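Local coordinates for protein cellulosomal scaffoldin (Bacteroides cellulosolvens, PDB 2Y3N) that serves as a type II cohesin module of a cellulosomal scaffoldin, binding the dockerin-bearing chain of a family-48 glycoside hydrolase and so probably helping to assemble the cellulosome, at residues 127-132 / 168-173; 145-150 / 160-165. One frame throughout, in Å; residues are numbered along the deposited sequence.

Interaction 1: 127-132 / 168-173; sequences EGIKLA and GLIYPK
Ile129 and Ile170 form an antiparallel hydrogen-bonded pair, Ile129 N donating to Ile170 O at 3.1 Å and Ile170 N to Ile129 O at 2.9 Å. This joins strands 129-134 and 169-172 in one of the two sheets of the cohesin beta sandwich. A third bond, 3.0 Å from Leu131 N to Gly168 O and bent little (166° at the hydrogen), carries the pairing past the non-hydrogen-bonded pair Lys130 and Leu169.

The two isoleucines run alongside each other in the same direction; their matching first torsions (chi1 57° and 59°) turn both CG1 branches the same way, which leaves these atoms 3.9 Å apart, Ile129 CG1 beside Ile170 CG1. Leu131 crosses Ile170, with its CD1 4.0 Å from Ile170 CD1. These branched hydrocarbons suit the inner face of a sandwich: all three meet Leu47, and Leu131 and Ile170 also reach Ile10, residues of the facing sheet.

On the outer face, Leu169 folds back over its partner strand until CD2 is 3.5 Å from Ile129 C. Lysine suits the exposed position 130 because its aliphatic chain covers that same methyl while its ammonium group bonds the carbonyl of Pro167. Tyr171 turns its ring obliquely toward the neighbouring strand, bringing CD1 within 3.7 Å of Gly128 CA. Glycine fits there for two reasons: a beta carbon would press on the carbonyl oxygen of Glu127, and it would fall only 2.8 Å from Tyr171 CE1.

Interaction 2: 145-150 / 160-165; sequences DGTMLF and SAYKVV
Leu149 sets its CD1 methyl over the ring of Tyr162, 3.6 Å from the centroid and only 6° off the ring normal, a well-centred CH-pi contact. It lies in the core of the cohesin sandwich, between strands of facing sheets whose short axes come within 9.6 Å at an angle of 146°. At that separation no backbone pairing is possible and side chains must span the gap. Tyrosine has the necessary length. Its CG stands between the backbone N and the carbonyl carbon (chi1 69°), and the ring extends to strand 147-150, passing obliquely beside Thr147 CG2.

The hydroxyl of Tyr162 brings a polar atom into this largely apolar layer, where a water meets it. Tyr162 OH lies 2.8 Å from that water, whose oxygen also accepts from Leu149 N at 2.9 Å, so the water links the ring to the opposing backbone. A phenylalanine in place of Tyr162 would probably keep the methyl over the ring but leave this water without its phenolic mate, freeing it to shift from Leu149 N.

Beyond the ring the contact thins. Thr147 and Val164 meet tip to tip, with Thr147 OG1 3.6 Å from Val164 CG2; the threonine hydroxyl is meanwhile spent on its own segment, Thr147 OG1 donating to Asp145 O at 3.1 Å and tying the first strand residue to the loop just before it. At the solvent end, Asp145 offers Val164 CG2 only its CB, 4.3 Å away, and an acidic residue suits so exposed a place.

Strand 147-151 lies between strands 33-41 and 156-157 in its sheet, while strand 162-164 runs parallel to strand 4-10 in the other, whose Val6 touches Thr147, Leu149 and Tyr162. From the outer face, Met148 and Phe150 pack on Ala18 and Met21 of the glycoside hydrolase chain.

Interaction 1 joins strands within one sheet, whereas interaction 2 joins the two sheets face to face. Their centres are about 23 Å apart, and both segments of interaction 2 fall between those of interaction 1 in the sequence. Strands 129-134 and 147-151 both pair with strand 33-41, which carries one sheet from contact to contact; strand 4-10 of the opposite sheet packs against both. Only interaction 2 has the partner chain, from the family-48 glycoside hydrolase, against its segments, consistent with its strand 147-151 forming part of the dockerin-binding face. The centre of interaction 1 is about 18 Å from that of the chain, against about 12 Å for interaction 2.

Interaction 1: 127-132 / 168-173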
ATOM      1  N   GLU C 127      26.740   6.836  -8.783  1.00 18.08           N
ATOM      2  CA  GLU C 127      25.813   6.715  -9.924  1.00 20.44           C
ATOM      3  C   GLU C 127      24.317   6.880  -9.551  1.00 21.56           C
ATOM      4  O   GLU C 127      23.485   6.962 -10.408  1.00 22.25           O
ATOM      5  CB  GLU C 127      25.996   5.404 -10.707  1.00 20.27           C
ATOM      6  CG  GLU C 127      25.983   4.120  -9.863  1.00 26.09           C
ATOM      7  CD  GLU C 127      27.401   3.770  -9.379  1.00 29.58           C
ATOM      8  OE1 GLU C 127      27.884   4.390  -8.410  1.00 27.93           O
ATOM      9  OE2 GLU C 127      28.034   2.886  -9.970  1.00 33.09           O
ATOM     10  N   GLY C 128      24.018   6.921  -8.268  1.00 21.33           N
ATOM     11  CA  GLY C 128      22.637   6.935  -7.788  1.00 22.20           C
ATOM     12  C   GLY C 128      22.053   5.551  -7.582  1.00 22.18           C
ATOM     13  O   GLY C 128      22.565   4.550  -8.143  1.00 24.70           O
ATOM     14  N   ILE C 129      20.966   5.480  -6.804  1.00 21.10           N
ATOM     15  CA  ILE C 129      20.138   4.308  -6.789  1.00 20.85           C
ATOM     16  C   ILE C 129      18.659   4.662  -6.952  1.00 20.46           C
ATOM     17  O   ILE C 129      18.196   5.741  -6.577  1.00 18.97           O
ATOM     18  CB  ILE C 129      20.324   3.386  -5.497  1.00 21.77           C
ATOM     19  CG1 ILE C 129      20.063   4.186  -4.203  1.00 24.40           C
ATOM     20  CG2 ILE C 129      21.747   2.708  -5.514  1.00 25.11           C
ATOM     21  CD1 ILE C 129      19.698   3.327  -2.918  1.00 19.11           C
ATOM     22  N   LYS C 130      17.887   3.712  -7.468  1.00 20.40           N
ATOM     23  CA  LYS C 130      16.449   3.941  -7.500  1.00 21.15           C
ATOM     24  C   LYS C 130      16.053   3.942  -6.028  1.00 20.20           C
ATOM     25  O   LYS C 130      16.535   3.117  -5.240  1.00 19.27           O
ATOM     26  CB  LYS C 130      15.738   2.854  -8.329  1.00 23.05           C
ATOM     27  CG  LYS C 130      15.972   2.958  -9.894  1.00 29.05           C
ATOM     28  CD  LYS C 130      15.220   4.181 -10.516  1.00 33.52           C
ATOM     29  CE  LYS C 130      14.341   3.804 -11.750  1.00 37.10           C
ATOM     30  NZ  LYS C 130      13.246   4.837 -12.056  1.00 38.66           N
ATOM     31  N   LEU C 131      15.237   4.896  -5.628  1.00 19.91           N
ATOM     32  CA  LEU C 131      14.890   4.985  -4.180  1.00 19.18           C
ATOM     33  C   LEU C 131      14.108   3.726  -3.749  1.00 19.33           C
ATOM     34  O   LEU C 131      14.267   3.195  -2.632  1.00 18.90           O
ATOM     35  CB  LEU C 131      14.041   6.209  -3.948  1.00 18.45           C
ATOM     36  CG  LEU C 131      13.599   6.427  -2.510  1.00 19.84           C
ATOM     37  CD1 LEU C 131      14.786   6.480  -1.555  1.00 20.67           C
ATOM     38  CD2 LEU C 131      12.824   7.784  -2.432  1.00 25.84           C
ATOM     39  N   ALA C 132      13.221   3.291  -4.649  1.00 18.27           N
ATOM     40  CA  ALA C 132      12.443   2.102  -4.452  1.00 17.30           C
ATOM     41  C   ALA C 132      11.786   1.695  -5.725  1.00 18.39           C
ATOM     42  O   ALA C 132      11.772   2.495  -6.757  1.00 16.52           O
ATOM     43  CB  ALA C 132      11.384   2.335  -3.346  1.00 17.55           C
ATOM     44  N   GLY C 168      12.205   7.702  -9.006  1.00 18.31           N
ATOM     45  CA  GLY C 168      13.509   7.942  -9.641  1.00 19.83           C
ATOM     46  C   GLY C 168      14.653   7.680  -8.689  1.00 19.41           C
ATOM     47  O   GLY C 168      14.563   6.903  -7.726  1.00 19.12           O
ATOM     48  N   LEU C 169      15.762   8.331  -8.968  1.00 21.45           N
ATOM     49  CA  LEU C 169      16.988   8.069  -8.293  1.00 20.73           C
ATOM     50  C   LEU C 169      17.207   9.049  -7.195  1.00 20.34           C
ATOM     51  O   LEU C 169      16.794  10.211  -7.297  1.00 19.34           O
ATOM     52  CB  LEU C 169      18.195   8.111  -9.267  1.00 22.19           C
ATOM     53  CG  LEU C 169      18.150   7.217 -10.532  1.00 26.13           C
ATOM     54  CD1 LEU C 169      19.018   7.804 -11.587  1.00 30.44           C
ATOM     55  CD2 LEU C 169      18.639   5.837 -10.262  1.00 29.77           C
ATOM     56  N   ILE C 170      17.920   8.573  -6.176  1.00 18.78           N
ATOM     57  CA  ILE C 170      18.602   9.461  -5.189  1.00 19.80           C
ATOM     58  C   ILE C 170      20.145   9.410  -5.323  1.00 18.84           C
ATOM     59  O   ILE C 170      20.681   8.406  -5.839  1.00 18.51           O
ATOM     60  CB  ILE C 170      18.162   9.176  -3.735  1.00 19.52           C
ATOM     61  CG1 ILE C 170      18.474   7.695  -3.378  1.00 19.49           C
ATOM     62  CG2 ILE C 170      16.595   9.426  -3.628  1.00 20.94           C
ATOM     63  CD1 ILE C 170      18.613   7.417  -1.899  1.00 19.61           C
ATOM     64  N   TYR C 171      20.830  10.487  -4.876  1.00 18.05           N
ATOM     65  CA  TYR C 171      22.293  10.611  -5.016  1.00 19.97           C
ATOM     66  C   TYR C 171      22.905  11.042  -3.701  1.00 20.78           C
ATOM     67  O   TYR C 171      22.191  11.597  -2.845  1.00 22.43           O
ATOM     68  CB  TYR C 171      22.617  11.670  -6.097  1.00 21.72           C
ATOM     69  CG  TYR C 171      22.052  11.351  -7.456  1.00 24.31           C
ATOM     70  CD1 TYR C 171      22.786  10.565  -8.350  1.00 24.41           C
ATOM     71  CD2 TYR C 171      20.782  11.855  -7.867  1.00 27.40           C
ATOM     72  CE1 TYR C 171      22.293  10.289  -9.594  1.00 26.20           C
ATOM     73  CE2 TYR C 171      20.287  11.588  -9.155  1.00 25.26           C
ATOM     74  CZ  TYR C 171      21.045  10.805  -9.988  1.00 27.14           C
ATOM     75  OH  TYR C 171      20.573  10.513 -11.237  1.00 31.44           O
ATOM     76  N   PRO C 172      24.206  10.785  -3.506  1.00 21.50           N
ATOM     77  CA  PRO C 172      24.852  11.195  -2.277  1.00 22.36           C
ATOM     78  C   PRO C 172      25.031  12.728  -2.286  1.00 25.41           C
ATOM     79  O   PRO C 172      25.212  13.313  -3.358  1.00 27.70           O
ATOM     80  CB  PRO C 172      26.212  10.477  -2.385  1.00 21.13           C
ATOM     81  CG  PRO C 172      26.481  10.453  -3.848  1.00 20.50           C
ATOM     82  CD  PRO C 172      25.181  10.135  -4.443  1.00 20.77           C
ATOM     83  N   LYS C 173      24.963  13.372  -1.136  1.00 30.06           N
ATOM     84  CA  LYS C 173      24.969  14.846  -1.094  1.00 34.16           C
ATOM     85  C   LYS C 173      26.021  15.539  -1.991  1.00 36.99           C
ATOM     86  O   LYS C 173      27.237  15.547  -1.705  1.00 39.30           O
ATOM     87  CB  LYS C 173      25.109  15.324   0.351  1.00 36.88           C
ATOM     88  CG  LYS C 173      23.794  15.690   0.985  1.00 40.23           C
ATOM     89  CD  LYS C 173      23.731  17.205   1.153  1.00 42.56           C
ATOM     90  CE  LYS C 173      22.377  17.644   1.661  1.00 45.72           C
ATOM     91  NZ  LYS C 173      22.010  16.969   2.946  1.00 47.01           N
TER

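Interaction 2: 145-150 / 160-165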
ATOM      1  N   ASP C 145       2.926  -4.694 -11.524  1.00 21.37           N
ATOM      2  CA  ASP C 145       3.855  -3.696 -11.003  1.00 19.51           C
ATOM      3  C   ASP C 145       3.567  -3.326  -9.566  1.00 17.54           C
ATOM      4  O   ASP C 145       3.601  -2.134  -9.196  1.00 18.55           O
ATOM      5  CB  ASP C 145       3.889  -2.409 -11.891  1.00 16.72           C
ATOM      6  CG  ASP C 145       4.405  -2.683 -13.296  1.00 22.78           C
ATOM      7  OD1 ASP C 145       5.285  -3.550 -13.400  1.00 23.50           O
ATOM      8  OD2 ASP C 145       3.937  -2.039 -14.301  1.00 20.01           O
ATOM      9  N   GLY C 146       3.273  -4.350  -8.754  1.00 15.92           N
ATOM     10  CA  GLY C 146       3.230  -4.158  -7.321  1.00 16.34           C
ATOM     11  C   GLY C 146       2.087  -3.264  -6.823  1.00 16.67           C
ATOM     12  O   GLY C 146       2.192  -2.668  -5.746  1.00 13.97           O
ATOM     13  N   THR C 147       1.021  -3.161  -7.621  1.00 16.43           N
ATOM     14  CA  THR C 147      -0.010  -2.159  -7.345  1.00 15.93           C
ATOM     15  C   THR C 147      -1.386  -2.734  -7.582  1.00 15.90           C
ATOM     16  O   THR C 147      -1.661  -3.316  -8.636  1.00 19.82           O
ATOM     17  CB  THR C 147       0.170  -0.885  -8.252  1.00 17.65           C
ATOM     18  OG1 THR C 147       1.432  -0.274  -7.979  1.00 22.03           O
ATOM     19  CG2 THR C 147      -0.877   0.109  -7.948  1.00 15.84           C
ATOM     20  N   MET C 148      -2.258  -2.594  -6.598  1.00 14.52           N
ATOM     21  CA  MET C 148      -3.615  -2.865  -6.795  1.00 15.31           C
ATOM     22  C   MET C 148      -4.411  -1.648  -6.335  1.00 16.36           C
ATOM     23  O   MET C 148      -4.191  -1.153  -5.255  1.00 15.61           O
ATOM     24  CB  MET C 148      -4.033  -4.131  -6.025  1.00 19.29           C
ATOM     25  CG  MET C 148      -3.165  -5.319  -6.369  1.00 23.56           C
ATOM     26  SD  MET C 148      -3.404  -6.769  -5.350  1.00 36.08           S
ATOM     27  CE  MET C 148      -5.101  -7.010  -5.487  1.00 21.86           C
ATOM     28  N   LEU C 149      -5.370  -1.233  -7.156  1.00 15.51           N
ATOM     29  CA  LEU C 149      -6.254  -0.094  -6.844  1.00 16.66           C
ATOM     30  C   LEU C 149      -7.722  -0.496  -6.927  1.00 17.69           C
ATOM     31  O   LEU C 149      -8.090  -1.330  -7.742  1.00 17.32           O
ATOM     32  CB  LEU C 149      -5.975   1.081  -7.801  1.00 14.09           C
ATOM     33  CG  LEU C 149      -4.559   1.591  -7.941  1.00 19.16           C
ATOM     34  CD1 LEU C 149      -4.540   2.811  -8.963  1.00 19.62           C
ATOM     35  CD2 LEU C 149      -3.948   2.035  -6.612  1.00 10.62           C
ATOM     36  N   PHE C 150      -8.569   0.101  -6.087  1.00 16.81           N
ATOM     37  CA  PHE C 150      -9.954  -0.323  -6.071  1.00 17.70           C
ATOM     38  C   PHE C 150     -10.909   0.854  -6.104  1.00 19.39           C
ATOM     39  O   PHE C 150     -10.504   1.986  -5.755  1.00 19.26           O
ATOM     40  CB  PHE C 150     -10.221  -1.197  -4.856  1.00 18.79           C
ATOM     41  CG  PHE C 150      -9.322  -2.393  -4.778  1.00 17.95           C
ATOM     42  CD1 PHE C 150      -8.045  -2.287  -4.220  1.00 23.26           C
ATOM     43  CD2 PHE C 150      -9.759  -3.627  -5.247  1.00 24.91           C
ATOM     44  CE1 PHE C 150      -7.196  -3.390  -4.157  1.00 23.64           C
ATOM     45  CE2 PHE C 150      -8.905  -4.786  -5.185  1.00 24.76           C
ATOM     46  CZ  PHE C 150      -7.627  -4.650  -4.633  1.00 27.27           C
ATOM     47  N   SER C 160      -5.040  -1.853 -16.668  1.00 37.72           N
ATOM     48  CA  SER C 160      -4.712  -1.151 -17.937  1.00 38.00           C
ATOM     49  C   SER C 160      -5.302   0.273 -17.961  1.00 35.75           C
ATOM     50  O   SER C 160      -5.121   1.004 -18.914  1.00 37.68           O
ATOM     51  CB  SER C 160      -5.229  -1.927 -19.138  1.00 39.81           C
ATOM     52  OG  SER C 160      -6.651  -1.879 -19.114  1.00 45.21           O
ATOM     53  N   ALA C 161      -6.020   0.650 -16.921  1.00 32.93           N
ATOM     54  CA  ALA C 161      -6.579   1.983 -16.804  1.00 31.03           C
ATOM     55  C   ALA C 161      -5.567   2.976 -16.217  1.00 28.43           C
ATOM     56  O   ALA C 161      -5.808   4.178 -16.177  1.00 27.12           O
ATOM     57  CB  ALA C 161      -7.805   1.943 -15.920  1.00 31.85           C
ATOM     58  N   TYR C 162      -4.439   2.482 -15.723  1.00 25.59           N
ATOM     59  CA  TYR C 162      -3.467   3.417 -15.089  1.00 22.73           C
ATOM     60  C   TYR C 162      -2.000   2.989 -15.234  1.00 22.50           C
ATOM     61  O   TYR C 162      -1.695   1.794 -15.284  1.00 20.23           O
ATOM     62  CB  TYR C 162      -3.829   3.631 -13.621  1.00 21.42           C
ATOM     63  CG  TYR C 162      -3.607   2.419 -12.785  1.00 19.12           C
ATOM     64  CD1 TYR C 162      -4.575   1.445 -12.688  1.00 21.99           C
ATOM     65  CD2 TYR C 162      -2.408   2.240 -12.078  1.00 17.42           C
ATOM     66  CE1 TYR C 162      -4.380   0.295 -11.866  1.00 19.91           C
ATOM     67  CE2 TYR C 162      -2.218   1.073 -11.257  1.00 13.07           C
ATOM     68  CZ  TYR C 162      -3.185   0.120 -11.211  1.00 15.49           C
ATOM     69  OH  TYR C 162      -3.053  -1.016 -10.410  1.00 16.35           O
ATOM     70  N   LYS C 163      -1.134   3.981 -15.286  1.00 21.86           N
ATOM     71  CA  LYS C 163       0.311   3.790 -15.308  1.00 23.42           C
ATOM     72  C   LYS C 163       0.848   3.917 -13.889  1.00 22.09           C
ATOM     73  O   LYS C 163       0.384   4.745 -13.082  1.00 18.68           O
ATOM     74  CB  LYS C 163       1.017   4.760 -16.264  1.00 24.64           C
ATOM     75  CG  LYS C 163       0.434   6.171 -16.332  1.00 33.79           C
ATOM     76  CD  LYS C 163       0.891   6.920 -17.577  1.00 40.20           C
ATOM     77  CE  LYS C 163       0.572   8.400 -17.500  1.00 48.29           C
ATOM     78  NZ  LYS C 163       1.647   9.161 -16.753  1.00 49.84           N
ATOM     79  N   VAL C 164       1.744   3.009 -13.554  1.00 20.02           N
ATOM     80  CA  VAL C 164       2.525   3.173 -12.350  1.00 20.94           C
ATOM     81  C   VAL C 164       3.816   3.823 -12.768  1.00 20.79           C
ATOM     82  O   VAL C 164       4.568   3.230 -13.595  1.00 19.73           O
ATOM     83  CB  VAL C 164       2.861   1.795 -11.728  1.00 21.06           C
ATOM     84  CG1 VAL C 164       3.745   1.993 -10.523  1.00 20.55           C
ATOM     85  CG2 VAL C 164       1.488   1.076 -11.332  1.00 21.28           C
ATOM     86  N   VAL C 165       4.096   4.994 -12.194  1.00 17.02           N
ATOM     87  CA  VAL C 165       5.313   5.738 -12.510  1.00 19.23           C
ATOM     88  C   VAL C 165       6.357   5.455 -11.422  1.00 19.67           C
ATOM     89  O   VAL C 165       6.179   5.874 -10.272  1.00 19.52           O
ATOM     90  CB  VAL C 165       5.009   7.283 -12.651  1.00 20.12           C
ATOM     91  CG1 VAL C 165       6.254   8.080 -13.129  1.00 22.71           C
ATOM     92  CG2 VAL C 165       3.885   7.505 -13.528  1.00 21.36           C
TER
HETATM   93  O   HOH W   1      -5.388  -2.462  -9.774  1.00 17.14           O